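Local coordinates for 3-carboxy-cis,cis-muconate cycloisomerase (Pseudomonas putida, PDB 1RE5), which is a largely helical tetrameric enzyme of the fumarase/aspartase superfamily, whose subunits pack together through long central helices, at residues A133-Q138 and V343-M348; K165-L170 and A439-E444; G171-H176 and G245-F250; R175-L180 and S443-F448; G241-S246 and C332-A337. All blocks are in the same frame, centred on the assembly; numbering follows the deposited sequence.

Contact 1: residues A133-Q138 and V343-M348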
# COMPACT_ATOMS: atom_id res chain seq x y z
N ALA D 133 17.43 17.85 -14.91
CA ALA D 133 18.08 18.69 -13.91
C ALA D 133 18.74 19.90 -14.58
O ALA D 133 18.73 21.00 -14.03
CB ALA D 133 19.11 17.89 -13.14
N ASP D 134 19.32 19.69 -15.76
CA ASP D 134 19.97 20.77 -16.49
C ASP D 134 18.96 21.87 -16.82
O ASP D 134 19.14 23.03 -16.43
CB ASP D 134 20.61 20.27 -17.79
CG ASP D 134 22.02 19.72 -17.58
OD1 ASP D 134 22.78 20.29 -16.76
OD2 ASP D 134 22.39 18.73 -18.26
N THR D 135 17.91 21.48 -17.53
CA THR D 135 16.90 22.45 -17.94
C THR D 135 16.21 23.10 -16.75
O THR D 135 15.83 24.27 -16.81
CB THR D 135 15.83 21.83 -18.88
OG1 THR D 135 14.58 21.74 -18.19
CG2 THR D 135 16.24 20.46 -19.34
N LEU D 136 16.06 22.34 -15.67
CA LEU D 136 15.42 22.85 -14.47
C LEU D 136 16.34 23.88 -13.83
O LEU D 136 15.89 24.86 -13.24
CB LEU D 136 15.17 21.72 -13.50
CG LEU D 136 13.81 21.65 -12.82
CD1 LEU D 136 12.72 21.89 -13.83
CD2 LEU D 136 13.68 20.27 -12.19
N SER D 137 17.64 23.63 -13.97
CA SER D 137 18.67 24.50 -13.44
C SER D 137 18.63 25.87 -14.11
O SER D 137 18.76 26.90 -13.45
CB SER D 137 20.04 23.86 -13.67
OG SER D 137 21.06 24.79 -13.37
N GLN D 138 18.45 25.89 -15.43
CA GLN D 138 18.40 27.13 -16.18
C GLN D 138 17.17 27.95 -15.82
O GLN D 138 17.26 29.15 -15.57
CB GLN D 138 18.39 26.82 -17.68
CG GLN D 138 19.61 26.07 -18.14
CD GLN D 138 19.76 26.09 -19.64
OE1 GLN D 138 20.70 25.50 -20.18
NE2 GLN D 138 18.84 26.77 -20.33
N VAL D 343 9.09 17.79 -20.79
CA VAL D 343 8.31 18.63 -21.68
C VAL D 343 7.85 19.90 -21.00
O VAL D 343 8.04 20.99 -21.55
CB VAL D 343 7.07 17.90 -22.22
CG1 VAL D 343 6.15 18.90 -22.92
CG2 VAL D 343 7.48 16.82 -23.17
N ILE D 344 7.24 19.79 -19.82
CA ILE D 344 6.77 20.99 -19.17
C ILE D 344 7.89 21.83 -18.60
O ILE D 344 7.81 23.04 -18.60
CB ILE D 344 5.69 20.73 -18.04
CG1 ILE D 344 6.29 21.05 -16.68
CG2 ILE D 344 5.14 19.30 -18.09
CD1 ILE D 344 5.31 20.83 -15.58
N ALA D 345 8.95 21.20 -18.11
CA ALA D 345 10.04 21.98 -17.54
C ALA D 345 10.68 22.93 -18.54
O ALA D 345 10.98 24.09 -18.23
CB ALA D 345 11.10 21.05 -16.97
N GLU D 346 10.90 22.46 -19.76
CA GLU D 346 11.56 23.30 -20.74
C GLU D 346 10.62 24.21 -21.49
O GLU D 346 11.07 25.13 -22.17
CB GLU D 346 12.34 22.45 -21.73
CG GLU D 346 11.50 21.80 -22.80
CD GLU D 346 12.27 20.75 -23.56
OE1 GLU D 346 13.44 21.01 -23.91
OE2 GLU D 346 11.70 19.66 -23.80
N GLY D 347 9.32 23.99 -21.36
CA GLY D 347 8.41 24.84 -22.10
C GLY D 347 7.33 25.55 -21.33
O GLY D 347 6.43 26.11 -21.95
N MET D 348 7.40 25.59 -20.00
CA MET D 348 6.31 26.26 -19.32
C MET D 348 6.31 27.76 -19.52
O MET D 348 7.36 28.38 -19.64
CB MET D 348 6.25 25.88 -17.83
CG MET D 348 7.54 25.52 -17.20
SD MET D 348 8.46 26.96 -16.87
CE MET D 348 7.87 27.32 -15.19
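The methyl of Ala345 is met by two side chains of 133-138: Leu136 brings CD1 to within 3.6 Å of Ala345 CB, and Thr135 sets OG1 3.8 Å from the same CB. The two short helical segments run side by side in the same direction, their axes inclined by 30° and 9.1 Å apart at the closest point. A small residue suits this position, because the alanine methyl points toward the opposite helix and takes up little room where the backbones come near, with the CA atoms of Leu136 and Ala345 6.3 Å apart. Leu136 does not aim at its partner from the start. Its CB leaves the helix along the flank, and CG and CD1 then turn inward to lie against the alanine, while the residue also packs on Val169 and Leu173 of helix 162-187. This is the tight, buried side of the contact.

The other side opens to solvent. Thr135, only partly buried, points its CB toward 343-348, yet its hydroxyl makes no bond there: OG1 stays 4.1 Å from Glu346 N and 4.2 Å from Glu346 CB. Glutamate fits this exposed border: its CB is the part nearest Thr135, and the carboxylate runs on away from the threonine hydroxyl. Ile344, which precedes Ala345 in the chain, packs on Phe250 and Ile254 of helix 231-257.

No hydrogen bond or salt bridge joins the two segments. The chemistry thus implies an association resting on apolar fit at the buried edge, with polar side chains left to border the water.

Contact 2: residues K165-L170 and A439-E444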
# COMPACT_ATOMS: atom_id res chain seq x y z
N LYS D 165 11.15 28.02 -6.06
CA LYS D 165 10.34 26.83 -6.17
C LYS D 165 11.01 25.80 -7.06
O LYS D 165 11.21 24.66 -6.65
CB LYS D 165 8.94 27.17 -6.70
CG LYS D 165 8.12 28.10 -5.79
CD LYS D 165 6.78 28.45 -6.41
CE LYS D 165 5.78 27.30 -6.31
NZ LYS D 165 5.32 27.08 -4.92
N LEU D 166 11.37 26.19 -8.28
CA LEU D 166 12.03 25.25 -9.19
C LEU D 166 13.34 24.73 -8.61
O LEU D 166 13.74 23.61 -8.89
CB LEU D 166 12.31 25.90 -10.54
CG LEU D 166 11.09 26.31 -11.37
CD1 LEU D 166 11.54 26.95 -12.65
CD2 LEU D 166 10.23 25.08 -11.66
N ALA D 167 14.00 25.54 -7.80
CA ALA D 167 15.27 25.13 -7.19
C ALA D 167 15.07 23.93 -6.26
O ALA D 167 15.91 23.05 -6.17
CB ALA D 167 15.90 26.30 -6.43
N GLY D 168 13.94 23.92 -5.55
CA GLY D 168 13.65 22.80 -4.67
C GLY D 168 13.49 21.49 -5.43
O GLY D 168 13.92 20.44 -4.96
N VAL D 169 12.87 21.54 -6.61
CA VAL D 169 12.72 20.33 -7.40
C VAL D 169 14.11 19.92 -7.84
O VAL D 169 14.45 18.73 -7.81
CB VAL D 169 11.81 20.54 -8.63
CG1 VAL D 169 11.69 19.22 -9.41
CG2 VAL D 169 10.42 21.00 -8.17
N LEU D 170 14.92 20.90 -8.26
CA LEU D 170 16.30 20.62 -8.67
C LEU D 170 17.03 19.92 -7.53
O LEU D 170 17.66 18.88 -7.73
CB LEU D 170 17.04 21.91 -9.04
CG LEU D 170 18.52 21.72 -9.44
CD1 LEU D 170 18.62 20.78 -10.66
CD2 LEU D 170 19.16 23.07 -9.75
N ALA D 439 20.91 29.72 -5.89
CA ALA D 439 22.36 29.70 -6.09
C ALA D 439 22.97 28.41 -5.58
O ALA D 439 23.70 27.73 -6.30
CB ALA D 439 22.97 30.86 -5.38
N ARG D 440 22.66 28.08 -4.33
CA ARG D 440 23.18 26.87 -3.71
C ARG D 440 22.74 25.62 -4.45
O ARG D 440 23.55 24.72 -4.70
CB ARG D 440 22.71 26.80 -2.27
CG ARG D 440 23.11 27.97 -1.42
CD ARG D 440 22.65 27.75 -0.01
NE ARG D 440 23.75 27.79 0.94
CZ ARG D 440 23.91 26.92 1.94
NH1 ARG D 440 23.05 25.92 2.11
NH2 ARG D 440 24.93 27.05 2.77
N ALA D 441 21.47 25.54 -4.80
CA ALA D 441 20.95 24.37 -5.51
C ALA D 441 21.63 24.18 -6.86
O ALA D 441 22.03 23.06 -7.20
CB ALA D 441 19.44 24.50 -5.69
N VAL D 442 21.74 25.26 -7.64
CA VAL D 442 22.36 25.19 -8.96
C VAL D 442 23.83 24.85 -8.79
O VAL D 442 24.39 24.07 -9.55
CB VAL D 442 22.21 26.52 -9.71
CG1 VAL D 442 23.03 26.49 -11.00
CG2 VAL D 442 20.74 26.76 -10.02
N SER D 443 24.44 25.45 -7.78
CA SER D 443 25.84 25.21 -7.48
C SER D 443 26.08 23.71 -7.29
O SER D 443 26.90 23.10 -7.97
CB SER D 443 26.22 25.96 -6.20
OG SER D 443 27.57 25.72 -5.87
N GLU D 444 25.34 23.12 -6.36
CA GLU D 444 25.45 21.70 -6.07
C GLU D 444 25.18 20.84 -7.31
O GLU D 444 25.77 19.77 -7.47
CB GLU D 444 24.47 21.36 -4.97
CG GLU D 444 24.91 20.23 -4.11
CD GLU D 444 23.98 20.00 -2.95
OE1 GLU D 444 22.81 19.58 -3.19
OE2 GLU D 444 24.41 20.26 -1.81
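Ala167 and Ala441 face each other directly, each pointing its methyl at the other helix, with the CB atoms 4.0 Å apart. The methyl of Ala441 also rests on the backbone of its partner, 3.8 Å from Ala167 O. Two alanines at the crossing let the segment axes approach to 9.0 Å at an angle of 32°.

One turn further on, Leu170 has its CG anti to the main-chain nitrogen (chi1 178°), which carries the branch across the gap. Its CD2 methyl lies alongside the other helix, 3.8 Å from Ala441 O and 3.9 Å from Val442 CA. Val442 leaves its helix along the flank and offers only CG2 to the leucine, 4.0 Å from Leu170 CD2; its other branch faces Ser137 of helix 106-142. In this way the C-terminal helix 434-449 lies along helix 162-187, one of the long helices of the central bundle that marks the fumarase/aspartase superfamily.

The second subunit borders the contact: Ala167 and Ala441 both pack on Gln224 of that subunit, and Lys165 NZ forms a salt bridge with Glu314 of the same neighbour.

Contact 3: residues G171-H176 and G245-F250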
# COMPACT_ATOMS: atom_id res chain seq x y z
N GLY D 171 16.95 20.48 -6.33
CA GLY D 171 17.61 19.88 -5.20
C GLY D 171 17.27 18.41 -5.04
O GLY D 171 18.15 17.57 -4.93
N ALA D 172 15.98 18.09 -5.04
CA ALA D 172 15.53 16.72 -4.88
C ALA D 172 16.12 15.85 -5.98
O ALA D 172 16.64 14.76 -5.68
CB ALA D 172 14.02 16.66 -4.93
N LEU D 173 16.04 16.31 -7.23
CA LEU D 173 16.56 15.53 -8.35
C LEU D 173 18.06 15.22 -8.21
O LEU D 173 18.52 14.12 -8.56
CB LEU D 173 16.30 16.25 -9.68
CG LEU D 173 14.84 16.28 -10.15
CD1 LEU D 173 14.76 16.90 -11.52
CD2 LEU D 173 14.28 14.88 -10.19
N THR D 174 18.82 16.19 -7.70
CA THR D 174 20.25 15.99 -7.50
C THR D 174 20.48 14.86 -6.49
O THR D 174 21.32 13.98 -6.69
CB THR D 174 20.91 17.29 -6.96
OG1 THR D 174 20.77 18.33 -7.93
CG2 THR D 174 22.40 17.05 -6.67
N ARG D 175 19.72 14.88 -5.40
CA ARG D 175 19.84 13.85 -4.38
C ARG D 175 19.48 12.47 -4.94
O ARG D 175 20.00 11.46 -4.47
CB ARG D 175 18.92 14.18 -3.21
CG ARG D 175 19.56 15.01 -2.11
CD ARG D 175 18.49 15.52 -1.15
NE ARG D 175 18.15 16.90 -1.47
CZ ARG D 175 16.93 17.39 -1.50
NH1 ARG D 175 15.89 16.61 -1.24
NH2 ARG D 175 16.74 18.66 -1.81
N HIS D 176 18.60 12.42 -5.93
CA HIS D 176 18.23 11.12 -6.49
C HIS D 176 19.32 10.61 -7.40
O HIS D 176 19.54 9.40 -7.48
CB HIS D 176 16.91 11.21 -7.25
CG HIS D 176 15.76 11.59 -6.37
ND1 HIS D 176 14.61 12.18 -6.86
CD2 HIS D 176 15.61 11.51 -5.03
CE1 HIS D 176 13.80 12.45 -5.85
NE2 HIS D 176 14.38 12.06 -4.73
N GLY D 245 7.64 10.45 -6.52
CA GLY D 245 7.14 11.37 -5.51
C GLY D 245 7.53 12.81 -5.76
O GLY D 245 6.69 13.71 -5.72
N SER D 246 8.81 13.05 -6.02
CA SER D 246 9.27 14.41 -6.26
C SER D 246 8.63 15.00 -7.51
O SER D 246 8.17 16.13 -7.48
CB SER D 246 10.79 14.47 -6.36
OG SER D 246 11.37 14.09 -5.12
N LEU D 247 8.60 14.25 -8.60
CA LEU D 247 7.98 14.75 -9.82
C LEU D 247 6.48 14.93 -9.58
O LEU D 247 5.82 15.72 -10.27
CB LEU D 247 8.20 13.79 -10.99
CG LEU D 247 9.65 13.61 -11.46
CD1 LEU D 247 9.65 12.68 -12.66
CD2 LEU D 247 10.29 14.96 -11.82
N GLY D 248 5.93 14.20 -8.62
CA GLY D 248 4.51 14.31 -8.31
C GLY D 248 4.21 15.64 -7.65
O GLY D 248 3.14 16.22 -7.84
N LYS D 249 5.16 16.14 -6.87
CA LYS D 249 5.00 17.42 -6.19
C LYS D 249 5.06 18.50 -7.26
O LYS D 249 4.30 19.45 -7.25
CB LYS D 249 6.13 17.61 -5.16
CG LYS D 249 6.02 18.86 -4.30
CD LYS D 249 6.98 19.91 -4.77
CE LYS D 249 7.17 20.97 -3.70
NZ LYS D 249 5.93 21.77 -3.50
N PHE D 250 5.98 18.32 -8.20
CA PHE D 250 6.16 19.26 -9.29
C PHE D 250 4.86 19.31 -10.11
O PHE D 250 4.35 20.38 -10.42
CB PHE D 250 7.37 18.85 -10.14
CG PHE D 250 7.64 19.76 -11.31
CD1 PHE D 250 7.74 21.14 -11.13
CD2 PHE D 250 7.78 19.24 -12.60
CE1 PHE D 250 7.98 21.98 -12.21
CE2 PHE D 250 8.01 20.08 -13.69
CZ PHE D 250 8.12 21.44 -13.50
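Ser246 OG is the polar atom on which this contact turns: the imidazole of His176 and the methyl of Ala172 close on it from the opposite helix, and a weak hydrogen bond to Leu242 O, one turn back in its own, is possible but not settled. Toward the histidine it faces a carbon, CE1, near the plane of the ring and at its edge; no hydrogen bond joins the two residues. On the alanine side OG lies 3.7 Å from Ala172 CB. A serine suits the spot, being small enough for close helices, and its hydroxyl may turn back toward its own backbone.

His176 reaches it with CG beside its backbone N (chi1 -63°), which lays the ring back along its helix. One face then sits over the carbonyl of Ala172, whose O is 3.3 Å above the centre of the ring. The two segments run antiparallel, at 166°, as parts of two long helices of the central bundle that marks the fumarase/aspartase superfamily. Their axes are 10.4 Å apart, a separation bridged further along by a leucine pair, where Leu173 CD2 and Leu247 CD2 meet at 4.3 Å. Both leucines start out along the flanks of their helices and bend inward at their ends, and both also pack on Leu132 of helix 106-142.

The contact also borders the second subunit. Ser246 packs on Met309 of that subunit, and Arg175 makes salt bridges to its Asp231 and Glu223, while Lys249 NZ pairs with Asp253 and hydrogen-bonds to the carbonyls of Gln311 and His313 of the second subunit.

Contact 4: residues R175-L180 and S443-F448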
# COMPACT_ATOMS: atom_id res chain seq x y z
N ARG D 175 19.72 14.88 -5.40
CA ARG D 175 19.84 13.85 -4.38
C ARG D 175 19.48 12.47 -4.94
O ARG D 175 20.00 11.46 -4.47
CB ARG D 175 18.92 14.18 -3.21
CG ARG D 175 19.56 15.01 -2.11
CD ARG D 175 18.49 15.52 -1.15
NE ARG D 175 18.15 16.90 -1.47
CZ ARG D 175 16.93 17.39 -1.50
NH1 ARG D 175 15.89 16.61 -1.24
NH2 ARG D 175 16.74 18.66 -1.81
N HIS D 176 18.60 12.42 -5.93
CA HIS D 176 18.23 11.12 -6.49
C HIS D 176 19.32 10.61 -7.40
O HIS D 176 19.54 9.40 -7.48
CB HIS D 176 16.91 11.21 -7.25
CG HIS D 176 15.76 11.59 -6.37
ND1 HIS D 176 14.61 12.18 -6.86
CD2 HIS D 176 15.61 11.51 -5.03
CE1 HIS D 176 13.80 12.45 -5.85
NE2 HIS D 176 14.38 12.06 -4.73
N ARG D 177 19.98 11.53 -8.10
CA ARG D 177 21.05 11.15 -9.01
C ARG D 177 22.15 10.53 -8.17
O ARG D 177 22.76 9.53 -8.55
CB ARG D 177 21.56 12.37 -9.74
CG ARG D 177 20.48 13.04 -10.55
CD ARG D 177 21.01 14.22 -11.29
NE ARG D 177 21.94 13.84 -12.35
CZ ARG D 177 22.76 14.70 -12.95
NH1 ARG D 177 22.77 15.97 -12.56
NH2 ARG D 177 23.57 14.29 -13.93
N GLN D 178 22.35 11.15 -7.02
CA GLN D 178 23.34 10.74 -6.02
C GLN D 178 23.00 9.34 -5.53
O GLN D 178 23.87 8.48 -5.47
CB GLN D 178 23.26 11.75 -4.88
CG GLN D 178 24.36 11.75 -3.86
CD GLN D 178 24.06 12.80 -2.76
OE1 GLN D 178 23.75 13.97 -3.06
NE2 GLN D 178 24.15 12.37 -1.49
N ARG D 179 21.74 9.11 -5.18
CA ARG D 179 21.29 7.82 -4.69
C ARG D 179 21.45 6.72 -5.74
O ARG D 179 21.90 5.61 -5.44
CB ARG D 179 19.82 7.91 -4.24
CG ARG D 179 19.60 8.74 -2.97
CD ARG D 179 18.12 9.07 -2.74
NE ARG D 179 17.92 9.79 -1.49
CZ ARG D 179 17.19 10.90 -1.38
NH1 ARG D 179 16.57 11.41 -2.44
NH2 ARG D 179 17.09 11.52 -0.20
N LEU D 180 21.08 7.05 -6.98
CA LEU D 180 21.19 6.11 -8.10
C LEU D 180 22.65 5.71 -8.30
O LEU D 180 22.97 4.58 -8.66
CB LEU D 180 20.65 6.80 -9.36
CG LEU D 180 19.30 6.34 -9.91
CD1 LEU D 180 18.45 5.67 -8.84
CD2 LEU D 180 18.60 7.52 -10.52
N SER D 443 24.44 25.45 -7.78
CA SER D 443 25.84 25.21 -7.48
C SER D 443 26.08 23.71 -7.29
O SER D 443 26.90 23.10 -7.97
CB SER D 443 26.22 25.96 -6.20
OG SER D 443 27.57 25.72 -5.87
N GLU D 444 25.34 23.12 -6.36
CA GLU D 444 25.45 21.70 -6.07
C GLU D 444 25.18 20.84 -7.31
O GLU D 444 25.77 19.77 -7.47
CB GLU D 444 24.47 21.36 -4.97
CG GLU D 444 24.91 20.23 -4.11
CD GLU D 444 23.98 20.00 -2.95
OE1 GLU D 444 22.81 19.58 -3.19
OE2 GLU D 444 24.41 20.26 -1.81
N HIS D 445 24.29 21.30 -8.17
CA HIS D 445 23.96 20.58 -9.40
C HIS D 445 25.19 20.54 -10.31
O HIS D 445 25.44 19.53 -10.96
CB HIS D 445 22.79 21.27 -10.12
CG HIS D 445 22.66 20.88 -11.56
ND1 HIS D 445 22.32 19.61 -11.97
CD2 HIS D 445 22.85 21.59 -12.70
CE1 HIS D 445 22.31 19.56 -13.29
NE2 HIS D 445 22.63 20.75 -13.76
N GLN D 446 25.95 21.63 -10.36
CA GLN D 446 27.14 21.66 -11.20
C GLN D 446 28.27 20.86 -10.56
O GLN D 446 29.09 20.28 -11.27
CB GLN D 446 27.58 23.10 -11.46
CG GLN D 446 26.46 23.98 -11.98
CD GLN D 446 26.91 25.40 -12.35
OE1 GLN D 446 27.56 26.10 -11.56
NE2 GLN D 446 26.53 25.83 -13.54
N ARG D 447 28.31 20.83 -9.22
CA ARG D 447 29.33 20.07 -8.49
C ARG D 447 29.17 18.59 -8.82
O ARG D 447 30.13 17.90 -9.15
CB ARG D 447 29.15 20.22 -6.96
CG ARG D 447 29.23 21.64 -6.39
CD ARG D 447 30.66 22.16 -6.31
NE ARG D 447 31.23 22.38 -7.63
CZ ARG D 447 30.80 23.30 -8.49
NH1 ARG D 447 29.79 24.11 -8.16
NH2 ARG D 447 31.38 23.43 -9.67
N PHE D 448 27.94 18.10 -8.71
CA PHE D 448 27.62 16.69 -8.99
C PHE D 448 28.17 16.26 -10.32
O PHE D 448 28.84 15.23 -10.41
CB PHE D 448 26.11 16.46 -9.00
CG PHE D 448 25.73 15.02 -9.23
CD1 PHE D 448 25.71 14.11 -8.18
CD2 PHE D 448 25.44 14.56 -10.52
CE1 PHE D 448 25.43 12.76 -8.40
CE2 PHE D 448 25.16 13.22 -10.75
CZ PHE D 448 25.16 12.32 -9.69
O HOH W 1 25.09 18.11 -13.08
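A bend at the third torsion of Arg177 (chi3 69°) swings its guanidinium across the ring of Phe448, which in turn extends toward it with the ring trans to N (chi1 -178°). Phe448 CE2 comes down over the centre of one guanidinium face, 3.6 Å from Arg177 CZ. The two planes stand 51° apart, so the groups lean on one another without forming a parallel stack. The far end of the ring rests on the start of the arginine side chain, Phe448 CZ being 3.6 Å from Arg177 CB, and Phe448 CE1 lies 3.7 Å from Gln178 N, an oblique approach. A long arginine suits this partly exposed place: its aliphatic part and flat head shield the phenylalanine while NH1 keeps a water partner.

That water bridges the helices. It accepts from Arg177 NH1 at 3.2 Å and donates to His445 O at 2.6 Å, lying above one face of the His445 imidazole, toward its rim. NH1 itself stands at the edge of that ring, 3.7 Å from His445 ND1, without a hydrogen bond.

His445 NE2 is hydrogen-bonded to Asp134, so the imidazole joins helix 434-449 to helix 106-142, while the residue also packs on Leu170 of helix 162-187. Away from Phe448, Arg179 of helix 162-187 forms salt bridges with Asp231 and Glu235 of the second subunit, and Leu180 packs on helices 106-142 and 231-257.

Contact 5: residues G241-S246 and C332-A337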
# COMPACT_ATOMS: atom_id res chain seq x y z
N GLY D 241 10.75 5.21 -6.60
CA GLY D 241 9.58 5.65 -5.87
C GLY D 241 9.79 7.10 -5.46
O GLY D 241 8.89 7.93 -5.62
N LEU D 242 10.97 7.38 -4.92
CA LEU D 242 11.32 8.73 -4.50
C LEU D 242 11.21 9.70 -5.68
O LEU D 242 10.69 10.82 -5.55
CB LEU D 242 12.75 8.73 -3.94
CG LEU D 242 13.05 8.80 -2.43
CD1 LEU D 242 11.91 8.26 -1.58
CD2 LEU D 242 14.35 8.04 -2.18
N VAL D 243 11.68 9.27 -6.85
CA VAL D 243 11.62 10.11 -8.05
C VAL D 243 10.17 10.40 -8.44
O VAL D 243 9.82 11.53 -8.77
CB VAL D 243 12.31 9.44 -9.25
CG1 VAL D 243 12.02 10.22 -10.52
CG2 VAL D 243 13.81 9.37 -9.01
N ALA D 244 9.32 9.38 -8.39
CA ALA D 244 7.92 9.55 -8.73
C ALA D 244 7.34 10.61 -7.80
O ALA D 244 6.66 11.53 -8.23
CB ALA D 244 7.17 8.23 -8.55
N GLY D 245 7.64 10.45 -6.52
CA GLY D 245 7.14 11.37 -5.51
C GLY D 245 7.53 12.81 -5.76
O GLY D 245 6.69 13.71 -5.72
N SER D 246 8.81 13.05 -6.02
CA SER D 246 9.27 14.41 -6.26
C SER D 246 8.63 15.00 -7.51
O SER D 246 8.17 16.13 -7.48
CB SER D 246 10.79 14.47 -6.36
OG SER D 246 11.37 14.09 -5.12
N CYS D 332 8.41 1.64 -15.95
CA CYS D 332 7.69 2.28 -17.04
C CYS D 332 6.94 3.51 -16.57
O CYS D 332 6.97 4.56 -17.23
CB CYS D 332 6.73 1.28 -17.69
SG CYS D 332 7.61 -0.07 -18.48
N LEU D 333 6.27 3.39 -15.43
CA LEU D 333 5.51 4.50 -14.85
C LEU D 333 6.40 5.71 -14.63
O LEU D 333 6.03 6.84 -14.97
CB LEU D 333 4.91 4.06 -13.51
CG LEU D 333 3.38 3.97 -13.34
CD1 LEU D 333 2.65 4.03 -14.68
CD2 LEU D 333 3.06 2.67 -12.60
N VAL D 334 7.57 5.48 -14.07
CA VAL D 334 8.51 6.55 -13.81
C VAL D 334 9.08 7.12 -15.11
O VAL D 334 9.25 8.34 -15.23
CB VAL D 334 9.64 6.05 -12.89
CG1 VAL D 334 10.68 7.14 -12.70
CG2 VAL D 334 9.05 5.65 -11.54
N SER D 335 9.38 6.26 -16.09
CA SER D 335 9.93 6.73 -17.36
C SER D 335 8.94 7.67 -18.02
O SER D 335 9.32 8.65 -18.65
CB SER D 335 10.23 5.55 -18.28
OG SER D 335 9.03 5.05 -18.85
N GLY D 336 7.66 7.37 -17.88
CA GLY D 336 6.65 8.23 -18.46
C GLY D 336 6.57 9.56 -17.75
O GLY D 336 6.30 10.59 -18.38
N ALA D 337 6.81 9.56 -16.43
CA ALA D 337 6.75 10.81 -15.66
C ALA D 337 7.95 11.69 -15.99
O ALA D 337 7.81 12.89 -16.14
CB ALA D 337 6.69 10.52 -14.15
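The helical segments 241-246 and 332-337 run in the same general direction and come nearest at Ala244 and Val334, whose CA atoms are 5.9 Å apart. Val334 points at the other helix and carries the contact with both branches. CG1, the branch trans to N (chi1 176°), meets Val243 CG1 at 4.0 Å, the two valine side chains crossing at about a right angle. The second branch, CG2, lies 4.4 Å from Ala244 CB. Branched but short, valine spans the gap, and the alanine beside it allows the backbones to come close.

On the far side of helix 319-347, Ser335 OG donates to Cys332 O at 2.7 Å, with a C=O...OG angle of 120°. That carbonyl also accepts from Gly336 N, and the serine hydroxyl is hydrogen-bonded to Ala12 N, so it links the N-terminal region to the helix.

Ala244 packs as well on Val298, and Leu333 on Arg297, a residue of the pocket that holds 2,3-dihydroxy-1,4-dithiobutane. Helix 286-307 thus adjoins both partners, and this buried, purely apolar seam is in keeping with the interior of the fumarase/aspartase helical bundle.

In the fold
From the N terminus, helix 106-142 comes first, and contact 1 closes a loop of 204 residues from it to helix 319-347. Helix 162-187 then opens three loops: contact 3 returns at helix 231-257, whereas contacts 2 and 4 wait for the C-terminal helix 434-449. Contact 5 starts where contact 3 ends and leads on to helix 319-347. Contacts 3 and 5 therefore both lie within the span of contact 1 and within that of contact 2, while contacts 2 and 4 cross contact 1. Together they tie four long bundle helices and the final helix into one unit; contacts 2 to 5 also touch the second subunit.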